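PDB 5F7U: cycloalternan-forming enzyme, which is a multidomain protein of glycosyl hydrolase family 31, with a TIM barrel, several beta-rich domains and a family 6 carbohydrate-binding module. Local coordinates for residues A[131-136]-A[148-153]; A[355-360]-A[591-596]; A[409-414]-A[434-439]; A[876-881]-A[931-936]. The protein carries 1 engineered substitution. One frame throughout, in Å; residues are numbered along the deposited sequence.

Contact 1. Residues A[131-136]-A[148-153]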
loop_
_atom_site.group_PDB
_atom_site.type_symbol
_atom_site.label_atom_id
_atom_site.label_comp_id
_atom_site.label_asym_id
_atom_site.label_seq_id
_atom_site.Cartn_x
_atom_site.Cartn_y
_atom_site.Cartn_z
ATOM N N GLY A 131 23.257 -24.283 19.234
ATOM C CA GLY A 131 22.343 -23.848 20.296
ATOM C C GLY A 131 21.515 -22.622 19.944
ATOM O O GLY A 131 20.325 -22.573 20.267
ATOM N N ASP A 132 22.120 -21.637 19.278
ATOM C CA ASP A 132 21.393 -20.438 18.831
ATOM C C ASP A 132 21.434 -20.334 17.305
ATOM O O ASP A 132 21.046 -19.310 16.716
ATOM C CB ASP A 132 21.998 -19.175 19.472
ATOM C CG ASP A 132 23.492 -18.977 19.139
ATOM O OD1 ASP A 132 24.125 -19.841 18.481
ATOM O OD2 ASP A 132 24.047 -17.931 19.551
ATOM N N SER A 133 21.928 -21.400 16.685
ATOM C CA SER A 133 22.143 -21.457 15.238
ATOM C C SER A 133 22.584 -22.859 14.859
ATOM O O SER A 133 23.243 -23.541 15.648
ATOM C CB SER A 133 23.235 -20.458 14.817
ATOM O OG SER A 133 23.605 -20.671 13.467
ATOM N N ILE A 134 22.248 -23.266 13.634
ATOM C CA ILE A 134 22.673 -24.566 13.111
ATOM C C ILE A 134 23.503 -24.331 11.851
ATOM O O ILE A 134 23.107 -23.535 10.996
ATOM C CB ILE A 134 21.453 -25.453 12.773
ATOM C CG1 ILE A 134 20.605 -25.703 14.026
ATOM C CG2 ILE A 134 21.897 -26.787 12.161
ATOM C CD1 ILE A 134 19.244 -26.275 13.696
ATOM N N THR A 135 24.637 -25.016 11.727
ATOM C CA THR A 135 25.448 -24.955 10.509
ATOM C C THR A 135 25.244 -26.224 9.716
ATOM O O THR A 135 25.396 -27.330 10.254
ATOM C CB THR A 135 26.947 -24.860 10.858
ATOM O OG1 THR A 135 27.158 -23.709 11.681
ATOM C CG2 THR A 135 27.843 -24.801 9.591
ATOM N N LEU A 136 24.945 -26.076 8.428
ATOM C CA LEU A 136 24.970 -27.227 7.526
ATOM C C LEU A 136 26.238 -27.121 6.694
ATOM O O LEU A 136 26.380 -26.195 5.906
ATOM C CB LEU A 136 23.723 -27.232 6.627
ATOM C CG LEU A 136 22.342 -27.130 7.298
ATOM C CD1 LEU A 136 21.232 -27.158 6.246
ATOM C CD2 LEU A 136 22.112 -28.246 8.304
ATOM N N LYS A 148 28.901 -23.312 3.648
ATOM C CA LYS A 148 28.161 -23.503 4.894
ATOM C C LYS A 148 26.870 -22.744 4.786
ATOM O O LYS A 148 26.878 -21.571 4.402
ATOM C CB LYS A 148 28.944 -22.948 6.078
ATOM C CG LYS A 148 30.188 -23.762 6.424
ATOM C CD LYS A 148 30.976 -23.006 7.478
ATOM C CE LYS A 148 32.350 -23.620 7.722
ATOM N NZ LYS A 148 32.239 -24.692 8.749
ATOM N N LEU A 149 25.767 -23.422 5.109
ATOM C CA LEU A 149 24.462 -22.781 5.214
ATOM C C LEU A 149 24.073 -22.714 6.690
ATOM O O LEU A 149 23.999 -23.743 7.356
ATOM C CB LEU A 149 23.411 -23.554 4.437
ATOM C CG LEU A 149 21.982 -22.991 4.493
ATOM C CD1 LEU A 149 21.888 -21.579 3.896
ATOM C CD2 LEU A 149 21.053 -23.929 3.738
ATOM N N TYR A 150 23.791 -21.508 7.164
ATOM C CA TYR A 150 23.433 -21.297 8.561
ATOM C C TYR A 150 21.950 -21.072 8.703
ATOM O O TYR A 150 21.376 -20.263 7.978
ATOM C CB TYR A 150 24.135 -20.058 9.093
ATOM C CG TYR A 150 25.616 -20.185 9.082
ATOM C CD1 TYR A 150 26.285 -20.789 10.148
ATOM C CD2 TYR A 150 26.361 -19.673 8.024
ATOM C CE1 TYR A 150 27.668 -20.894 10.139
ATOM C CE2 TYR A 150 27.745 -19.774 8.013
ATOM C CZ TYR A 150 28.381 -20.392 9.060
ATOM O OH TYR A 150 29.747 -20.475 9.065
ATOM N N LEU A 151 21.352 -21.761 9.672
ATOM C CA LEU A 151 19.929 -21.617 9.962
ATOM C C LEU A 151 19.793 -21.027 11.349
ATOM O O LEU A 151 20.460 -21.470 12.279
ATOM C CB LEU A 151 19.217 -22.975 9.929
ATOM C CG LEU A 151 19.458 -23.932 8.762
ATOM C CD1 LEU A 151 18.663 -25.214 8.948
ATOM C CD2 LEU A 151 19.092 -23.287 7.435
ATOM N N SER A 152 18.915 -20.035 11.474
ATOM C CA SER A 152 18.581 -19.466 12.764
ATOM C C SER A 152 17.117 -19.059 12.760
ATOM O O SER A 152 16.488 -18.954 11.697
ATOM C CB SER A 152 19.485 -18.267 13.102
ATOM O OG SER A 152 19.376 -17.240 12.124
ATOM N N PHE A 153 16.582 -18.817 13.952
ATOM C CA PHE A 153 15.186 -18.417 14.087
ATOM C C PHE A 153 15.079 -16.986 14.551
ATOM O O PHE A 153 15.382 -16.677 15.684
ATOM C CB PHE A 153 14.455 -19.391 15.031
ATOM C CG PHE A 153 14.280 -20.757 14.436
ATOM C CD1 PHE A 153 13.251 -21.006 13.520
ATOM C CD2 PHE A 153 15.192 -21.788 14.726
ATOM C CE1 PHE A 153 13.104 -22.269 12.932
ATOM C CE2 PHE A 153 15.047 -23.045 14.139
ATOM C CZ PHE A 153 14.003 -23.287 13.241
HETATM O O HOH W 1 18.267 -19.798 16.064
#
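I134 and L136 pair with L151 and L149 in antiparallel order, the short axes of strands 134-136 and 148-153 coming within 4.6 Å of each other at 155° between their directions. Both are hydrogen-bonded pairs. I134 N donates to L151 O at 2.9 Å, and L151 N returns a bond of 2.8 Å to I134 O. L136 N reaches L149 O at 2.7 Å, and L149 N completes that pair on L136 O. T135 and Y150 lie between as a non-hydrogen-bonded pair. Their side chains run side by side and point the same way. T135 OG1 is 3.2 Å from Y150 CE1, oblique to the ring. With T135 OG1 beside its own backbone N (chi1 -57°), CG2 is turned to the K148 chain and meets K148 CG at 4.1 Å. The far end of the tyrosine is fixed, since Y150 OH is bonded to E169 O. K148 NZ has its partner in N137 OD1. The other face is apolar. There L136 CD1 touches L149 CD2 at 4.1 Å and L151 CD1 at 4.2 Å, and I198 of strand 194-200 packs on L136 and L151. A water joins D132 O to F153 N beyond the paired residues. Strands 106-129 and 158-164 flank the pair, which is a beta hairpin in the beta-rich N-terminal part of this family 31 protein, with its second strand in the galactose mutarotase-like region.

Contact 2. Residues A[355-360]-A[591-596]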
loop_
_atom_site.group_PDB
_atom_site.type_symbol
_atom_site.label_atom_id
_atom_site.label_comp_id
_atom_site.label_asym_id
_atom_site.label_seq_id
_atom_site.Cartn_x
_atom_site.Cartn_y
_atom_site.Cartn_z
ATOM N N GLY A 355 11.470 -2.892 10.024
ATOM C CA GLY A 355 11.017 -1.644 10.656
ATOM C C GLY A 355 9.512 -1.485 10.647
ATOM O O GLY A 355 8.840 -1.802 9.665
ATOM N N LYS A 356 8.994 -1.000 11.768
ATOM C CA LYS A 356 7.575 -0.698 11.865
ATOM C C LYS A 356 7.258 0.613 11.182
ATOM O O LYS A 356 8.091 1.523 11.133
ATOM C CB LYS A 356 7.150 -0.588 13.337
ATOM C CG LYS A 356 7.483 -1.793 14.195
ATOM C CD LYS A 356 6.600 -2.961 13.826
ATOM C CE LYS A 356 7.269 -4.264 14.256
ATOM N NZ LYS A 356 6.255 -5.331 14.144
ATOM N N THR A 357 6.026 0.722 10.688
ATOM C CA THR A 357 5.493 2.011 10.304
ATOM C C THR A 357 5.518 2.954 11.507
ATOM O O THR A 357 5.162 2.561 12.612
ATOM C CB THR A 357 4.042 1.839 9.818
ATOM O OG1 THR A 357 4.078 1.231 8.524
ATOM C CG2 THR A 357 3.333 3.161 9.675
ATOM N N THR A 358 5.934 4.200 11.280
ATOM C CA THR A 358 5.866 5.217 12.342
ATOM C C THR A 358 4.491 5.880 12.332
ATOM O O THR A 358 4.099 6.462 11.320
ATOM C CB THR A 358 6.954 6.292 12.127
ATOM O OG1 THR A 358 8.233 5.653 12.129
ATOM C CG2 THR A 358 6.912 7.363 13.235
ATOM N N LEU A 359 3.778 5.807 13.450
ATOM C CA LEU A 359 2.479 6.506 13.543
ATOM C C LEU A 359 2.606 7.984 13.211
ATOM O O LEU A 359 3.435 8.699 13.789
ATOM C CB LEU A 359 1.843 6.333 14.931
ATOM C CG LEU A 359 0.462 6.990 15.102
ATOM C CD1 LEU A 359 -0.592 6.402 14.163
ATOM C CD2 LEU A 359 0.040 6.871 16.563
ATOM N N LEU A 360 1.764 8.448 12.294
ATOM C CA LEU A 360 1.705 9.866 11.934
ATOM C C LEU A 360 0.583 10.555 12.697
ATOM O O LEU A 360 -0.347 9.876 13.123
ATOM C CB LEU A 360 1.453 9.979 10.424
ATOM C CG LEU A 360 2.559 9.408 9.511
ATOM C CD1 LEU A 360 2.135 9.607 8.072
ATOM C CD2 LEU A 360 3.943 10.033 9.744
ATOM N N GLY A 591 12.028 -1.002 4.535
ATOM C CA GLY A 591 12.227 0.026 5.585
ATOM C C GLY A 591 11.594 1.366 5.245
ATOM O O GLY A 591 11.478 2.222 6.127
ATOM N N ALA A 592 11.180 1.563 3.985
ATOM C CA ALA A 592 10.499 2.812 3.599
ATOM C C ALA A 592 9.368 3.150 4.573
ATOM O O ALA A 592 9.129 4.316 4.885
ATOM C CB ALA A 592 9.932 2.692 2.200
ATOM N N GLN A 593 8.689 2.114 5.053
ATOM C CA GLN A 593 7.520 2.288 5.915
ATOM C C GLN A 593 7.798 3.056 7.209
ATOM O O GLN A 593 6.862 3.610 7.783
ATOM C CB GLN A 593 6.881 0.921 6.222
ATOM C CG GLN A 593 7.759 0.012 7.086
ATOM C CD GLN A 593 8.689 -0.896 6.291
ATOM O OE1 GLN A 593 8.970 -0.675 5.115
ATOM N NE2 GLN A 593 9.165 -1.944 6.948
ATOM N N LYS A 594 9.054 3.118 7.650
ATOM C CA LYS A 594 9.377 3.858 8.890
ATOM C C LYS A 594 9.192 5.365 8.723
ATOM O O LYS A 594 9.117 6.090 9.721
ATOM C CB LYS A 594 10.827 3.590 9.319
ATOM C CG LYS A 594 11.096 2.133 9.687
ATOM C CD LYS A 594 12.482 1.939 10.287
ATOM C CE LYS A 594 13.541 1.695 9.246
ATOM N NZ LYS A 594 14.860 1.743 9.957
ATOM N N SER A 595 9.115 5.848 7.482
ATOM C CA SER A 595 9.295 7.287 7.244
ATOM C C SER A 595 8.198 7.963 6.398
ATOM O O SER A 595 8.485 8.541 5.354
ATOM C CB SER A 595 10.700 7.532 6.648
ATOM O OG SER A 595 11.708 7.028 7.533
ATOM N N GLY A 596 6.949 7.889 6.856
ATOM C CA GLY A 596 5.883 8.753 6.316
ATOM C C GLY A 596 5.024 8.167 5.206
ATOM O O GLY A 596 4.911 6.939 5.063
HETATM O O HOH W 2 5.347 6.617 8.870
#
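Q593 lies against G355 and T357 along the length of its side chain. CB meets T357 OG1 at 3.6 Å. CG, held between the backbone N and the carbonyl carbon (chi1 67°), lies 3.3 Å from G355 O. The bend at chi2 (-90°) keeps the amide alongside the same carbonyl, with CD 3.5 Å from G355 O. NE2 donates to G355 O at 2.7 Å with an N-H...O angle of 158°. The acceptor lies close to the amide plane. NE2 also bonds T354 OG1, and OE1 takes a weak bond from G591 N. The amide is therefore held mainly at NE2. The Q593 backbone joins in, with Q593 O receiving a CA-H...O contact from T357 CA at 3.3 Å. Next along, K594 CG rests 3.4 Å from K356 O, and K594 CD lies against the CA of G355. T358 OG1 donates a short bond of 2.6 Å to K594 O. A water links T358 O to G596 N, and L360 CD2 touches G596 CA at 4.1 Å. Segment 355-360 leaves helix 343-354 and leads toward barrel strand 367-369. Segment 591-596 includes a 3-10 turn and runs into barrel strand 597-599. Helix 555-577 packs on L360 through F571, and helix 702-715 meets T357 through T712.

Contact 3. Residues A[409-414]-A[434-439]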
loop_
_atom_site.group_PDB
_atom_site.type_symbol
_atom_site.label_atom_id
_atom_site.label_comp_id
_atom_site.label_asym_id
_atom_site.label_seq_id
_atom_site.Cartn_x
_atom_site.Cartn_y
_atom_site.Cartn_z
ATOM N N TYR A 409 15.844 25.802 -1.203
ATOM C CA TYR A 409 15.591 26.101 0.200
ATOM C C TYR A 409 15.282 27.579 0.466
ATOM O O TYR A 409 15.084 27.969 1.620
ATOM C CB TYR A 409 16.697 25.544 1.122
ATOM C CG TYR A 409 18.067 26.137 0.909
ATOM C CD1 TYR A 409 18.406 27.361 1.481
ATOM C CD2 TYR A 409 19.039 25.454 0.161
ATOM C CE1 TYR A 409 19.663 27.916 1.282
ATOM C CE2 TYR A 409 20.309 25.996 -0.034
ATOM C CZ TYR A 409 20.610 27.224 0.531
ATOM O OH TYR A 409 21.862 27.788 0.375
ATOM N N ILE A 410 15.204 28.374 -0.606
ATOM C CA ILE A 410 14.922 29.811 -0.530
ATOM C C ILE A 410 13.621 30.064 -1.291
ATOM O O ILE A 410 13.422 29.522 -2.385
ATOM C CB ILE A 410 16.080 30.644 -1.120
ATOM C CG1 ILE A 410 17.370 30.392 -0.317
ATOM C CG2 ILE A 410 15.746 32.149 -1.177
ATOM C CD1 ILE A 410 18.634 30.984 -0.941
ATOM N N TRP A 411 12.744 30.868 -0.685
ATOM C CA TRP A 411 11.473 31.271 -1.288
ATOM C C TRP A 411 11.681 32.016 -2.592
ATOM O O TRP A 411 12.602 32.849 -2.718
ATOM C CB TRP A 411 10.654 32.122 -0.300
ATOM C CG TRP A 411 10.138 31.273 0.789
ATOM C CD1 TRP A 411 10.785 30.949 1.957
ATOM C CD2 TRP A 411 8.894 30.549 0.794
ATOM N NE1 TRP A 411 9.995 30.076 2.704
ATOM C CE2 TRP A 411 8.838 29.819 2.012
ATOM C CE3 TRP A 411 7.809 30.460 -0.110
ATOM C CZ2 TRP A 411 7.754 28.997 2.347
ATOM C CZ3 TRP A 411 6.719 29.640 0.236
ATOM C CH2 TRP A 411 6.712 28.924 1.461
ATOM N N ASN A 412 10.809 31.742 -3.558
ATOM C CA ASN A 412 10.861 32.456 -4.832
ATOM C C ASN A 412 10.813 33.976 -4.633
ATOM O O ASN A 412 10.072 34.481 -3.775
ATOM C CB ASN A 412 9.717 32.012 -5.752
ATOM C CG ASN A 412 10.056 32.179 -7.212
ATOM O OD1 ASN A 412 11.195 32.560 -7.556
ATOM N ND2 ASN A 412 9.090 31.870 -8.094
ATOM N N ASN A 413 11.638 34.683 -5.410
ATOM C CA ASN A 413 11.722 36.159 -5.398
ATOM C C ASN A 413 12.377 36.771 -4.148
ATOM O O ASN A 413 12.514 38.005 -4.072
ATOM C CB ASN A 413 10.351 36.858 -5.620
ATOM C CG ASN A 413 9.610 36.413 -6.881
ATOM O OD1 ASN A 413 8.386 36.513 -6.920
ATOM N ND2 ASN A 413 10.327 35.950 -7.909
ATOM N N ALA A 414 12.809 35.944 -3.190
ATOM C CA ALA A 414 13.484 36.469 -1.984
ATOM C C ALA A 414 14.868 36.990 -2.345
ATOM O O ALA A 414 15.589 36.376 -3.139
ATOM C CB ALA A 414 13.585 35.403 -0.894
ATOM N N GLY A 434 7.550 40.051 -4.190
ATOM C CA GLY A 434 6.850 39.479 -5.347
ATOM C C GLY A 434 5.813 38.445 -4.964
ATOM O O GLY A 434 4.842 38.764 -4.301
ATOM N N LYS A 435 6.044 37.201 -5.367
ATOM C CA LYS A 435 5.075 36.119 -5.170
ATOM C C LYS A 435 4.900 35.686 -3.713
ATOM O O LYS A 435 3.843 35.136 -3.348
ATOM C CB LYS A 435 5.443 34.924 -6.056
ATOM C CG LYS A 435 5.303 35.248 -7.535
ATOM C CD LYS A 435 5.924 34.182 -8.433
ATOM C CE LYS A 435 5.819 34.629 -9.879
ATOM N NZ LYS A 435 6.713 33.832 -10.765
ATOM N N TRP A 436 5.909 35.965 -2.886
ATOM C CA TRP A 436 5.898 35.553 -1.489
ATOM C C TRP A 436 6.431 36.682 -0.641
ATOM O O TRP A 436 7.619 36.717 -0.321
ATOM C CB TRP A 436 6.747 34.309 -1.264
ATOM C CG TRP A 436 6.415 33.178 -2.160
ATOM C CD1 TRP A 436 7.105 32.807 -3.281
ATOM C CD2 TRP A 436 5.305 32.280 -2.053
ATOM N NE1 TRP A 436 6.507 31.713 -3.861
ATOM C CE2 TRP A 436 5.393 31.381 -3.141
ATOM C CE3 TRP A 436 4.235 32.142 -1.142
ATOM C CZ2 TRP A 436 4.468 30.349 -3.339
ATOM C CZ3 TRP A 436 3.311 31.109 -1.338
ATOM C CH2 TRP A 436 3.431 30.234 -2.431
ATOM N N THR A 437 5.554 37.599 -0.273
ATOM C CA THR A 437 5.995 38.768 0.500
ATOM C C THR A 437 6.090 38.467 2.006
ATOM O O THR A 437 6.754 39.210 2.738
ATOM C CB THR A 437 5.067 39.988 0.309
ATOM O OG1 THR A 437 3.762 39.665 0.797
ATOM C CG2 THR A 437 5.015 40.430 -1.138
ATOM N N ASP A 438 5.415 37.407 2.471
ATOM C CA ASP A 438 5.434 37.061 3.896
ATOM C C ASP A 438 5.188 35.552 4.083
ATOM O O ASP A 438 4.072 35.166 4.425
ATOM C CB ASP A 438 4.380 37.907 4.649
ATOM C CG ASP A 438 4.272 37.573 6.141
ATOM O OD1 ASP A 438 5.175 36.927 6.730
ATOM O OD2 ASP A 438 3.244 37.982 6.733
ATOM N N PRO A 439 6.224 34.706 3.856
ATOM C CA PRO A 439 6.003 33.249 3.966
ATOM C C PRO A 439 5.505 32.800 5.351
ATOM O O PRO A 439 4.625 31.926 5.455
ATOM C CB PRO A 439 7.386 32.647 3.645
ATOM C CG PRO A 439 8.067 33.691 2.826
ATOM C CD PRO A 439 7.594 35.008 3.391
HETATM O O HOH W 3 10.074 36.341 -1.494
HETATM O O HOH W 4 6.826 30.667 -6.612
HETATM O O HOH W 5 9.151 35.140 -10.687
#
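W411 and W436 each hold CG anti to the carbonyl carbon (chi1 -72° and -53°), and this turns the two indoles onto one another. The pair sits in the long loop between strand 396-399 and helix 439-448 of the TIM barrel, where W411 opens a type II beta turn ending at A414. The stack is T-shaped. The six-membered edge of W411 points at the face of W436, with centroids of the W411 six-membered and W436 five-membered rings 5.0 Å apart and planes at 62°. P439 CB covers a face of W411 in a CH-pi contact, 3.7 Å from the centroid of the five-membered ring. W402 adds another edge-to-face partner to W411. At the edge of W436, near its plane, N412 O lies 3.4 Å from CD1. One water accepts from both N412 ND2 and W436 NE1. A second accepts from N413 ND2 and K435 NZ. P439 begins helix 439-448, which D438 caps at G441 N. The turn also places A414, which touches a bound alpha-D-glucopyranose. N413, the residue before A414, takes on a lone pair of its OD1 a nearly straight bond of 2.9 Å from K435 N.

Contact 4. Residues A[876-881]-A[931-936]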
loop_
_atom_site.group_PDB
_atom_site.type_symbol
_atom_site.label_atom_id
_atom_site.label_comp_id
_atom_site.label_asym_id
_atom_site.label_seq_id
_atom_site.Cartn_x
_atom_site.Cartn_y
_atom_site.Cartn_z
ATOM N N MET A 876 -24.116 4.870 21.073
ATOM C CA MET A 876 -24.070 3.620 20.321
ATOM C C MET A 876 -25.108 3.690 19.198
ATOM O O MET A 876 -26.227 4.175 19.415
ATOM C CB MET A 876 -24.399 2.401 21.206
ATOM C CG MET A 876 -23.594 2.245 22.486
ATOM S SD MET A 876 -21.800 2.164 22.274
ATOM C CE MET A 876 -21.614 0.701 21.274
ATOM N N GLN A 877 -24.752 3.187 18.017
ATOM C CA GLN A 877 -25.755 2.895 16.994
ATOM C C GLN A 877 -25.721 1.400 16.724
ATOM O O GLN A 877 -24.848 0.899 16.007
ATOM C CB GLN A 877 -25.504 3.664 15.688
ATOM C CG GLN A 877 -25.659 5.180 15.783
ATOM C CD GLN A 877 -25.491 5.870 14.442
ATOM O OE1 GLN A 877 -24.791 5.378 13.544
ATOM N NE2 GLN A 877 -26.134 7.035 14.297
ATOM N N VAL A 878 -26.684 0.692 17.301
ATOM C CA VAL A 878 -26.696 -0.773 17.257
ATOM C C VAL A 878 -27.668 -1.249 16.182
ATOM O O VAL A 878 -28.862 -0.915 16.222
ATOM C CB VAL A 878 -27.098 -1.375 18.631
ATOM C CG1 VAL A 878 -26.924 -2.890 18.640
ATOM C CG2 VAL A 878 -26.304 -0.749 19.768
ATOM N N PHE A 879 -27.171 -2.088 15.269
ATOM C CA PHE A 879 -27.999 -2.680 14.199
ATOM C C PHE A 879 -28.886 -3.743 14.843
ATOM O O PHE A 879 -28.380 -4.754 15.345
ATOM C CB PHE A 879 -27.076 -3.278 13.126
ATOM C CG PHE A 879 -27.760 -3.666 11.834
ATOM C CD1 PHE A 879 -28.495 -2.735 11.081
ATOM C CD2 PHE A 879 -27.586 -4.964 11.312
ATOM C CE1 PHE A 879 -29.070 -3.095 9.849
ATOM C CE2 PHE A 879 -28.172 -5.328 10.103
ATOM C CZ PHE A 879 -28.901 -4.396 9.363
ATOM N N SER A 880 -30.196 -3.494 14.883
ATOM C CA SER A 880 -31.146 -4.406 15.548
ATOM C C SER A 880 -32.557 -3.938 15.313
ATOM O O SER A 880 -32.769 -2.837 14.817
ATOM C CB SER A 880 -30.912 -4.443 17.074
ATOM O OG SER A 880 -31.423 -3.267 17.706
ATOM N N THR A 881 -33.529 -4.765 15.701
ATOM C CA THR A 881 -34.915 -4.288 15.769
ATOM C C THR A 881 -35.078 -3.354 16.975
ATOM O O THR A 881 -34.163 -3.222 17.792
ATOM C CB THR A 881 -35.919 -5.442 15.865
ATOM O OG1 THR A 881 -35.638 -6.204 17.045
ATOM C CG2 THR A 881 -35.834 -6.321 14.623
ATOM N N ILE A 931 -24.328 -1.403 29.331
ATOM C CA ILE A 931 -25.499 -1.032 28.528
ATOM C C ILE A 931 -26.172 -2.327 28.085
ATOM O O ILE A 931 -25.503 -3.229 27.581
ATOM C CB ILE A 931 -25.108 -0.184 27.283
ATOM C CG1 ILE A 931 -24.447 1.148 27.704
ATOM C CG2 ILE A 931 -26.316 0.064 26.370
ATOM C CD1 ILE A 931 -23.754 1.882 26.559
ATOM N N VAL A 932 -27.480 -2.435 28.302
ATOM C CA VAL A 932 -28.232 -3.602 27.815
ATOM C C VAL A 932 -29.425 -3.140 26.990
ATOM O O VAL A 932 -30.229 -2.311 27.457
ATOM C CB VAL A 932 -28.689 -4.538 28.964
ATOM C CG1 VAL A 932 -29.419 -5.744 28.407
ATOM C CG2 VAL A 932 -27.502 -5.003 29.797
ATOM N N LEU A 933 -29.535 -3.671 25.772
ATOM C CA LEU A 933 -30.721 -3.488 24.936
ATOM C C LEU A 933 -31.601 -4.717 25.107
ATOM O O LEU A 933 -31.154 -5.846 24.854
ATOM C CB LEU A 933 -30.341 -3.325 23.452
ATOM C CG LEU A 933 -29.684 -2.032 22.963
ATOM C CD1 LEU A 933 -28.292 -1.816 23.549
ATOM C CD2 LEU A 933 -29.556 -2.105 21.445
ATOM N N ASN A 934 -32.839 -4.497 25.542
ATOM C CA ASN A 934 -33.801 -5.596 25.764
ATOM C C ASN A 934 -34.860 -5.675 24.690
ATOM O O ASN A 934 -35.255 -4.662 24.119
ATOM C CB ASN A 934 -34.502 -5.439 27.108
ATOM C CG ASN A 934 -33.543 -5.512 28.276
ATOM O OD1 ASN A 934 -33.370 -4.528 29.016
ATOM N ND2 ASN A 934 -32.910 -6.660 28.453
ATOM N N GLY A 935 -35.330 -6.887 24.431
ATOM C CA GLY A 935 -36.393 -7.103 23.459
ATOM C C GLY A 935 -35.981 -6.909 22.013
ATOM O O GLY A 935 -36.837 -6.658 21.164
ATOM N N VAL A 936 -34.687 -7.039 21.730
ATOM C CA VAL A 936 -34.155 -6.812 20.367
ATOM C C VAL A 936 -33.889 -8.105 19.616
ATOM O O VAL A 936 -33.468 -9.095 20.201
ATOM C CB VAL A 936 -32.839 -6.007 20.373
ATOM C CG1 VAL A 936 -33.099 -4.578 20.831
ATOM C CG2 VAL A 936 -31.781 -6.684 21.250
HETATM O O HOH W 6 -37.675 -5.656 18.701
#
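V878 and L933 meet tip to tip, with L933 CD2 3.8 Å from V878 CB and almost as near both valine methyls. M876 and I931 make the next layer, where M876 CG touches I931 CD1 at 4.1 Å. Bends at chi2 and chi3 fold the methionine chain back, and CG is the atom that meets I931. Toward T881 and V936 the contact becomes partly polar. V936 CG1 packs 3.8 Å from S880 OG and 3.5 Å from T881 O. S880 OG itself donates to T881 O at 2.7 Å. T918 OG1 is a second partner of S880 OG. T881 OG1 bonds N937 N and donates to a water 2.7 Å away, which in turn donates to G935 O. No direct hydrogen bond crosses between the segments. Around this shell, T918 and V920 of strand 917-922 pack on L933 and I931, and V865 of strand 862-867 packs on M876. Strand 874-879 belongs to a mixed sheet and strand 929-934 to an antiparallel one. The segments run 19° apart, and V878 CA lies 9.1 Å from L933 CA. Such spacing, with apolar side chains filling it, is that of two sheets packed face to face in a beta sandwich.

Overall arrangement
No two contacts touch. Contacts 1 and 4 are buried and belong to beta domains on different parts of the chain, centres about 57 Å apart. Contact 1 joins neighbouring strands of one sheet through backbone bonds. Contact 4 joins two sheets mainly through apolar side chains, with no direct hydrogen bond and a water at one end. Contacts 2 and 3 are partly buried and lie in the TIM-barrel region, centres about 32 Å apart. Contact 2 is about 12 Å from the centre of the molecule and ties remote loops by side chain to carbonyl bonds. Contact 3 lies farther out, within one loop beside a glycan, relying on aromatic rings, waters and one direct hydrogen bond.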